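Local coordinates for protein putative sporulation-specific glycosylase YdhD (PDB 3CZ8) that probably hydrolyses glycosidic bonds in polysaccharide during sporulation, through the family 18 glycosyl hydrolase domain that makes up this chain, at residues A125-F130 with T156-P161; Y226-P231 with T236-I241. The protein carries 1 engineered substitution. One frame throughout, in Å; residues are numbered along the deposited sequence.

Contact 1: A125-F130 with T156-P161; sequences ADRDLF and TSDNIP
R127, in the conformer described (one of two, so the bridge is less certain), meets D158 through a single nitrogen: NH2 of R127 lies 2.8 Å from OD2 of D158 in a salt bridge, and also donates to OD1 of D158 at 3.0 Å. That second bond is nearly straight, 163° at the hydrogen, lies close to the guanidinium plane and uses the syn lone pair of OD1. One nitrogen thus straddles both carboxylate oxygens, and with the two planes 63° apart this is not the flat, two-nitrogen pairing. The arginine chain starts with CG between the backbone N and the carbonyl carbon (chi1 87°) and bends again at chi2 and chi3; the two side chains approach from opposite directions. R164 joins in, its NE forming a salt bridge with OD2 of D158 while its carbonyl oxygen accepts from NE of R127. An alanine in place of D158 would probably leave R127 and R164 without their shared counter-charge and the R127 guanidinium freer to turn. Packing adds little: 75 Å² is buried. The bridge ties the first turn of helix 127-143 to the loop between strand 147-153 and helix 168-174, while D126 and F130 touch L90 of helix 83-90.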
ATOM      1  N   ALA A 125       4.128  -4.183 -33.648  1.00 38.90           N
ATOM      2  CA  ALA A 125       4.230  -5.203 -34.692  1.00 48.99           C
ATOM      3  C   ALA A 125       3.601  -6.527 -34.252  1.00 48.33           C
ATOM      4  O   ALA A 125       3.202  -7.341 -35.087  1.00 44.32           O
ATOM      5  CB  ALA A 125       5.677  -5.419 -35.078  1.00 40.98           C
ATOM      6  N   ASP A 126       3.513  -6.714 -32.936  1.00 41.57           N
ATOM      7  CA  ASP A 126       3.013  -7.938 -32.326  1.00 38.19           C
ATOM      8  C   ASP A 126       1.536  -7.855 -31.957  1.00 37.59           C
ATOM      9  O   ASP A 126       1.076  -8.610 -31.100  1.00 49.49           O
ATOM     10  CB  ASP A 126       3.815  -8.233 -31.060  1.00 40.67           C
ATOM     11  CG  ASP A 126       5.253  -8.610 -31.346  1.00 47.87           C
ATOM     12  OD1 ASP A 126       5.597  -8.845 -32.524  1.00 48.21           O
ATOM     13  OD2 ASP A 126       6.039  -8.679 -30.379  1.00 48.90           O
ATOM     14  N   ARG A 127       0.799  -6.965 -32.621  1.00 33.69           N
ATOM     15  CA  ARG A 127      -0.571  -6.689 -32.227  0.50 36.95           C
ATOM     16  C   ARG A 127      -1.553  -7.817 -32.564  1.00 39.06           C
ATOM     17  O   ARG A 127      -2.372  -8.190 -31.718  1.00 41.84           O
ATOM     18  CB  ARG A 127      -1.014  -5.304 -32.728  0.50 31.17           C
ATOM     19  CG  ARG A 127      -1.595  -5.188 -34.123  0.50 39.41           C
ATOM     20  CD  ARG A 127      -3.059  -4.796 -34.056  0.50 43.86           C
ATOM     21  NE  ARG A 127      -3.276  -3.612 -33.226  0.50 30.17           N
ATOM     22  CZ  ARG A 127      -4.337  -2.810 -33.304  0.50 49.12           C
ATOM     23  NH1 ARG A 127      -5.304  -3.041 -34.184  0.50 38.37           N
ATOM     24  NH2 ARG A 127      -4.426  -1.767 -32.491  0.50 41.86           N
ATOM     25  N   ASP A 128      -1.441  -8.379 -33.765  1.00 41.07           N
ATOM     26  CA  ASP A 128      -2.276  -9.489 -34.183  1.00 40.93           C
ATOM     27  C   ASP A 128      -1.796 -10.802 -33.571  1.00 34.55           C
ATOM     28  O   ASP A 128      -2.590 -11.718 -33.349  1.00 36.68           O
ATOM     29  CB  ASP A 128      -2.343  -9.554 -35.714  1.00 36.85           C
ATOM     30  CG  ASP A 128      -3.194  -8.435 -36.308  1.00 55.27           C
ATOM     31  OD1 ASP A 128      -3.199  -8.273 -37.548  1.00 61.03           O
ATOM     32  OD2 ASP A 128      -3.864  -7.714 -35.531  1.00 38.30           O
ATOM     33  N   LEU A 129      -0.502 -10.873 -33.273  1.00 26.89           N
ATOM     34  CA  LEU A 129       0.083 -12.037 -32.608  1.00 39.83           C
ATOM     35  C   LEU A 129      -0.338 -12.128 -31.149  1.00 38.45           C
ATOM     36  O   LEU A 129      -0.490 -13.229 -30.607  1.00 38.90           O
ATOM     37  CB  LEU A 129       1.611 -12.012 -32.711  1.00 33.21           C
ATOM     38  CG  LEU A 129       2.217 -12.075 -34.118  1.00 50.12           C
ATOM     39  CD1 LEU A 129       3.708 -11.804 -34.052  1.00 51.51           C
ATOM     40  CD2 LEU A 129       1.942 -13.414 -34.804  1.00 46.82           C
ATOM     41  N   PHE A 130      -0.514 -10.965 -30.522  1.00 42.61           N
ATOM     42  CA  PHE A 130      -1.001 -10.879 -29.144  1.00 40.21           C
ATOM     43  C   PHE A 130      -2.458 -11.324 -29.072  1.00 32.62           C
ATOM     44  O   PHE A 130      -2.812 -12.110 -28.201  1.00 40.25           O
ATOM     45  CB  PHE A 130      -0.823  -9.458 -28.581  1.00 37.81           C
ATOM     46  CG  PHE A 130      -1.102  -9.337 -27.103  1.00 40.35           C
ATOM     47  CD1 PHE A 130      -1.679  -8.181 -26.591  1.00 33.62           C
ATOM     48  CD2 PHE A 130      -0.794 -10.372 -26.224  1.00 24.29           C
ATOM     49  CE1 PHE A 130      -1.936  -8.052 -25.230  1.00 27.18           C
ATOM     50  CE2 PHE A 130      -1.065 -10.255 -24.865  1.00 27.01           C
ATOM     51  CZ  PHE A 130      -1.630  -9.092 -24.370  1.00 33.82           C
ATOM     52  N   THR A 156      -7.527   5.981 -26.580  1.00 37.86           N
ATOM     53  CA  THR A 156      -8.526   6.925 -27.083  0.50 36.85           C
ATOM     54  C   THR A 156      -8.614   6.871 -28.609  1.00 40.66           C
ATOM     55  O   THR A 156      -9.613   7.292 -29.201  1.00 34.72           O
ATOM     56  CB  THR A 156      -8.263   8.376 -26.603  0.50 41.07           C
ATOM     57  OG1 THR A 156      -9.367   9.208 -26.976  0.50 61.70           O
ATOM     58  CG2 THR A 156      -6.974   8.946 -27.203  0.50 31.61           C
ATOM     59  N   SER A 157      -7.575   6.322 -29.238  1.00 34.99           N
ATOM     60  CA  SER A 157      -7.535   6.113 -30.687  1.00 47.02           C
ATOM     61  C   SER A 157      -6.518   5.014 -30.987  1.00 49.26           C
ATOM     62  O   SER A 157      -5.929   4.446 -30.067  1.00 41.82           O
ATOM     63  CB  SER A 157      -7.150   7.402 -31.420  1.00 43.38           C
ATOM     64  OG  SER A 157      -5.763   7.661 -31.299  1.00 32.07           O
ATOM     65  N   ASP A 158      -6.297   4.725 -32.266  1.00 46.92           N
ATOM     66  CA  ASP A 158      -5.308   3.721 -32.644  1.00 41.45           C
ATOM     67  C   ASP A 158      -4.051   4.347 -33.262  1.00 45.20           C
ATOM     68  O   ASP A 158      -3.285   3.678 -33.957  1.00 51.51           O
ATOM     69  CB  ASP A 158      -5.937   2.685 -33.576  1.00 47.47           C
ATOM     70  CG  ASP A 158      -5.529   1.267 -33.226  1.00 71.82           C
ATOM     71  OD1 ASP A 158      -6.422   0.451 -32.906  1.00 78.78           O
ATOM     72  OD2 ASP A 158      -4.314   0.971 -33.252  1.00 61.13           O
ATOM     73  N   ASN A 159      -3.827   5.625 -32.967  1.00 45.31           N
ATOM     74  CA  ASN A 159      -2.772   6.406 -33.612  1.00 47.75           C
ATOM     75  C   ASN A 159      -1.484   6.476 -32.806  1.00 52.38           C
ATOM     76  O   ASN A 159      -0.481   7.027 -33.261  1.00 65.03           O
ATOM     77  CB  ASN A 159      -3.287   7.816 -33.931  1.00 48.52           C
ATOM     78  CG  ASN A 159      -4.553   7.797 -34.778  1.00 51.00           C
ATOM     79  OD1 ASN A 159      -5.574   8.372 -34.403  1.00 53.05           O
ATOM     80  ND2 ASN A 159      -4.497   7.111 -35.912  1.00 63.86           N
ATOM     81  N   ILE A 160      -1.511   5.895 -31.614  1.00 49.13           N
ATOM     82  CA  ILE A 160      -0.387   5.978 -30.693  1.00 46.56           C
ATOM     83  C   ILE A 160       0.449   4.695 -30.792  1.00 50.40           C
ATOM     84  O   ILE A 160      -0.099   3.601 -30.663  1.00 52.32           O
ATOM     85  CB  ILE A 160      -0.891   6.232 -29.245  1.00 45.80           C
ATOM     86  CG1 ILE A 160      -1.934   7.370 -29.196  1.00 53.37           C
ATOM     87  CG2 ILE A 160       0.245   6.493 -28.310  1.00 33.19           C
ATOM     88  CD1 ILE A 160      -1.411   8.778 -29.495  1.00 58.26           C
ATOM     89  N   PRO A 161       1.772   4.828 -31.043  1.00 50.74           N
ATOM     90  CA  PRO A 161       2.655   3.687 -31.329  1.00 44.20           C
ATOM     91  C   PRO A 161       2.813   2.673 -30.188  1.00 46.02           C
ATOM     92  O   PRO A 161       2.711   1.468 -30.427  1.00 35.44           O
ATOM     93  CB  PRO A 161       4.005   4.354 -31.641  1.00 48.84           C
ATOM     94  CG  PRO A 161       3.680   5.776 -31.966  1.00 40.65           C
ATOM     95  CD  PRO A 161       2.518   6.100 -31.092  1.00 47.18           C
TER

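Contact 2: Y226-P231 with T236-I241; sequences YDWIIP and TVASAI
Y226, on strand 225-229, touches A240 through CD1 and CE1 of its ring, its side chain on the same face of the hairpin as the alanine methyl. Its CB lies 4.4 Å from CB of A238 and also sits over one face of the W228 indole, toward the rim. With CG anti to the carbonyl carbon (chi1 -59°), the ring passes across A240: CD1 comes 3.7 Å from CA of A240, and CE1 the same distance from its CB. At the tip, OH is hydrogen-bonded to D184. CB of A238 lies over the face of the W228 five-membered ring in a CH-pi contact, 3.7 Å from the centroid and 23° off the normal. The two backbones pair as an antiparallel hairpin, Y226 with A240 non-hydrogen-bonded and D227 with S239 hydrogen-bonded. N of D227 donates to O of S239 at 2.9 Å, and N of S239 returns a bond to O of D227 at 3.0 Å. The carboxylate of D227 leaves by the other face to meet R249, Y270 and H278. Strand 239-241 is outermost in the five-stranded antiparallel sheet within this chain; strand 225-229 separates it from 277-281, and I241 packs on helix 243-252.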
ATOM      1  N   TYR A 226       0.928  12.013  -7.901  1.00 33.97           N
ATOM      2  CA  TYR A 226       2.317  12.452  -8.094  1.00 33.49           C
ATOM      3  C   TYR A 226       2.617  13.829  -7.531  1.00 27.10           C
ATOM      4  O   TYR A 226       1.756  14.704  -7.523  1.00 23.83           O
ATOM      5  CB  TYR A 226       2.765  12.360  -9.569  1.00 31.45           C
ATOM      6  CG  TYR A 226       2.687  10.968 -10.158  1.00 34.29           C
ATOM      7  CD1 TYR A 226       3.737  10.065 -10.015  1.00 38.40           C
ATOM      8  CD2 TYR A 226       1.552  10.553 -10.848  1.00 47.34           C
ATOM      9  CE1 TYR A 226       3.649   8.780 -10.546  1.00 44.51           C
ATOM     10  CE2 TYR A 226       1.451   9.278 -11.376  1.00 26.66           C
ATOM     11  CZ  TYR A 226       2.499   8.399 -11.227  1.00 35.10           C
ATOM     12  OH  TYR A 226       2.385   7.140 -11.761  1.00 30.38           O
ATOM     13  N   ASP A 227       3.856  13.995  -7.078  1.00 30.69           N
ATOM     14  CA  ASP A 227       4.362  15.252  -6.538  1.00 38.44           C
ATOM     15  C   ASP A 227       5.498  15.737  -7.434  1.00 33.53           C
ATOM     16  O   ASP A 227       6.592  15.182  -7.403  1.00 32.62           O
ATOM     17  CB  ASP A 227       4.881  15.013  -5.114  1.00 39.07           C
ATOM     18  CG  ASP A 227       5.105  16.300  -4.330  1.00 51.85           C
ATOM     19  OD1 ASP A 227       5.026  16.237  -3.086  1.00 39.15           O
ATOM     20  OD2 ASP A 227       5.351  17.369  -4.930  1.00 36.69           O
ATOM     21  N   TRP A 228       5.225  16.773  -8.226  1.00 34.65           N
ATOM     22  CA  TRP A 228       6.199  17.338  -9.170  1.00 42.08           C
ATOM     23  C   TRP A 228       6.772  18.655  -8.648  1.00 34.90           C
ATOM     24  O   TRP A 228       6.040  19.466  -8.088  1.00 35.93           O
ATOM     25  CB  TRP A 228       5.513  17.685 -10.493  1.00 30.32           C
ATOM     26  CG  TRP A 228       5.036  16.562 -11.366  1.00 44.76           C
ATOM     27  CD1 TRP A 228       5.747  15.932 -12.351  1.00 39.18           C
ATOM     28  CD2 TRP A 228       3.719  15.995 -11.398  1.00 37.83           C
ATOM     29  NE1 TRP A 228       4.968  14.989 -12.969  1.00 36.96           N
ATOM     30  CE2 TRP A 228       3.716  15.007 -12.411  1.00 51.43           C
ATOM     31  CE3 TRP A 228       2.542  16.219 -10.667  1.00 33.57           C
ATOM     32  CZ2 TRP A 228       2.582  14.241 -12.712  1.00 35.07           C
ATOM     33  CZ3 TRP A 228       1.412  15.462 -10.971  1.00 38.73           C
ATOM     34  CH2 TRP A 228       1.443  14.481 -11.986  1.00 36.45           C
ATOM     35  N   ILE A 229       8.066  18.887  -8.864  1.00 48.58           N
ATOM     36  CA  ILE A 229       8.635  20.226  -8.660  1.00 52.02           C
ATOM     37  C   ILE A 229       8.347  21.095  -9.897  1.00 50.85           C
ATOM     38  O   ILE A 229       8.828  20.796 -10.998  1.00 44.58           O
ATOM     39  CB  ILE A 229      10.166  20.192  -8.339  1.00 53.16           C
ATOM     40  CG1 ILE A 229      10.421  19.673  -6.922  1.00 45.35           C
ATOM     41  CG2 ILE A 229      10.786  21.587  -8.447  1.00 53.09           C
ATOM     42  CD1 ILE A 229      11.005  18.280  -6.855  1.00 53.09           C
ATOM     43  N   ILE A 230       7.543  22.149  -9.720  1.00 53.34           N
ATOM     44  CA  ILE A 230       7.304  23.110 -10.811  1.00 54.56           C
ATOM     45  C   ILE A 230       8.489  24.084 -10.957  1.00 63.91           C
ATOM     46  O   ILE A 230       9.392  24.080 -10.118  1.00 55.39           O
ATOM     47  CB  ILE A 230       5.880  23.742 -10.836  1.00 56.11           C
ATOM     48  CG1 ILE A 230       5.462  24.273  -9.466  1.00 45.43           C
ATOM     49  CG2 ILE A 230       4.879  22.735 -11.386  1.00 68.68           C
ATOM     50  CD1 ILE A 230       4.150  25.050  -9.501  1.00 60.73           C
ATOM     51  N   PRO A 231       8.443  25.002 -11.936  1.00 67.43           N
ATOM     52  CA  PRO A 231       9.302  24.953 -13.087  1.00 62.64           C
ATOM     53  C   PRO A 231       9.893  23.553 -13.338  1.00 58.26           C
ATOM     54  O   PRO A 231      10.953  23.193 -12.811  1.00 58.42           O
ATOM     55  CB  PRO A 231      10.298  26.078 -12.781  1.00 57.55           C
ATOM     56  CG  PRO A 231       9.342  27.134 -11.952  1.00 67.27           C
ATOM     57  CD  PRO A 231       7.974  26.386 -11.794  1.00 77.87           C
ATOM     58  N   THR A 236      14.407  15.026 -14.344  1.00 69.72           N
ATOM     59  CA  THR A 236      13.883  14.829 -12.981  1.00 70.19           C
ATOM     60  C   THR A 236      12.674  13.899 -12.960  1.00 70.85           C
ATOM     61  O   THR A 236      11.849  13.902 -13.876  1.00 74.54           O
ATOM     62  CB  THR A 236      13.464  16.150 -12.288  1.00 66.18           C
ATOM     63  OG1 THR A 236      12.473  16.813 -13.079  1.00 62.16           O
ATOM     64  CG2 THR A 236      14.657  17.076 -12.048  1.00 63.90           C
ATOM     65  N   VAL A 237      12.579  13.116 -11.891  1.00 70.49           N
ATOM     66  CA  VAL A 237      11.480  12.185 -11.688  1.00 67.63           C
ATOM     67  C   VAL A 237      10.606  12.703 -10.540  1.00 61.90           C
ATOM     68  O   VAL A 237      11.116  13.028  -9.464  1.00 57.76           O
ATOM     69  CB  VAL A 237      12.012  10.758 -11.370  1.00 71.85           C
ATOM     70  CG1 VAL A 237      10.873   9.750 -11.263  1.00 72.58           C
ATOM     71  CG2 VAL A 237      13.018  10.306 -12.428  1.00 75.01           C
ATOM     72  N   ALA A 238       9.297  12.789 -10.780  1.00 55.97           N
ATOM     73  CA  ALA A 238       8.329  13.141  -9.738  1.00 42.45           C
ATOM     74  C   ALA A 238       8.220  12.033  -8.698  1.00 34.24           C
ATOM     75  O   ALA A 238       8.556  10.880  -8.967  1.00 46.46           O
ATOM     76  CB  ALA A 238       6.973  13.417 -10.346  1.00 40.00           C
ATOM     77  N   SER A 239       7.753  12.384  -7.507  1.00 37.28           N
ATOM     78  CA  SER A 239       7.556  11.393  -6.457  1.00 34.81           C
ATOM     79  C   SER A 239       6.190  10.740  -6.607  1.00 37.62           C
ATOM     80  O   SER A 239       5.162  11.424  -6.583  1.00 34.88           O
ATOM     81  CB  SER A 239       7.696  12.027  -5.070  1.00 41.47           C
ATOM     82  OG  SER A 239       9.007  12.515  -4.858  1.00 53.42           O
ATOM     83  N   ALA A 240       6.202   9.418  -6.773  1.00 41.21           N
ATOM     84  CA  ALA A 240       4.996   8.598  -6.856  1.00 38.92           C
ATOM     85  C   ALA A 240       4.495   8.291  -5.452  1.00 41.99           C
ATOM     86  O   ALA A 240       5.152   7.578  -4.686  1.00 41.46           O
ATOM     87  CB  ALA A 240       5.283   7.303  -7.616  1.00 33.94           C
ATOM     88  N   ILE A 241       3.336   8.850  -5.115  1.00 33.08           N
ATOM     89  CA  ILE A 241       2.792   8.759  -3.763  1.00 34.43           C
ATOM     90  C   ILE A 241       1.340   8.286  -3.797  1.00 38.73           C
ATOM     91  O   ILE A 241       0.655   8.437  -4.811  1.00 44.24           O
ATOM     92  CB  ILE A 241       2.903  10.120  -2.991  1.00 40.29           C
ATOM     93  CG1 ILE A 241       2.043  11.212  -3.635  1.00 32.82           C
ATOM     94  CG2 ILE A 241       4.360  10.585  -2.868  1.00 35.53           C
ATOM     95  CD1 ILE A 241       2.065  12.520  -2.879  1.00 31.58           C
TER

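Overall arrangement
Contact 1 closes before contact 2 opens along the chain, and the two do not touch: their centres lie 30 Å apart and their nearest atoms about 17 Å. Both belong to the family 18 domain but to different parts of it. Contact 1 joins the helix that connects barrel strands 114-118 and 147-153 with the loop that follows the second, in the TIM-barrel body. Contact 2 opens the separate antiparallel sheet inserted between barrel strands 217-220 and 302-310. The side chain of Y226 is about 10 Å from that of E120, the predicted proton donor, so contact 2 lies nearer the probable catalytic region, whereas contact 1 is a surface link away from it.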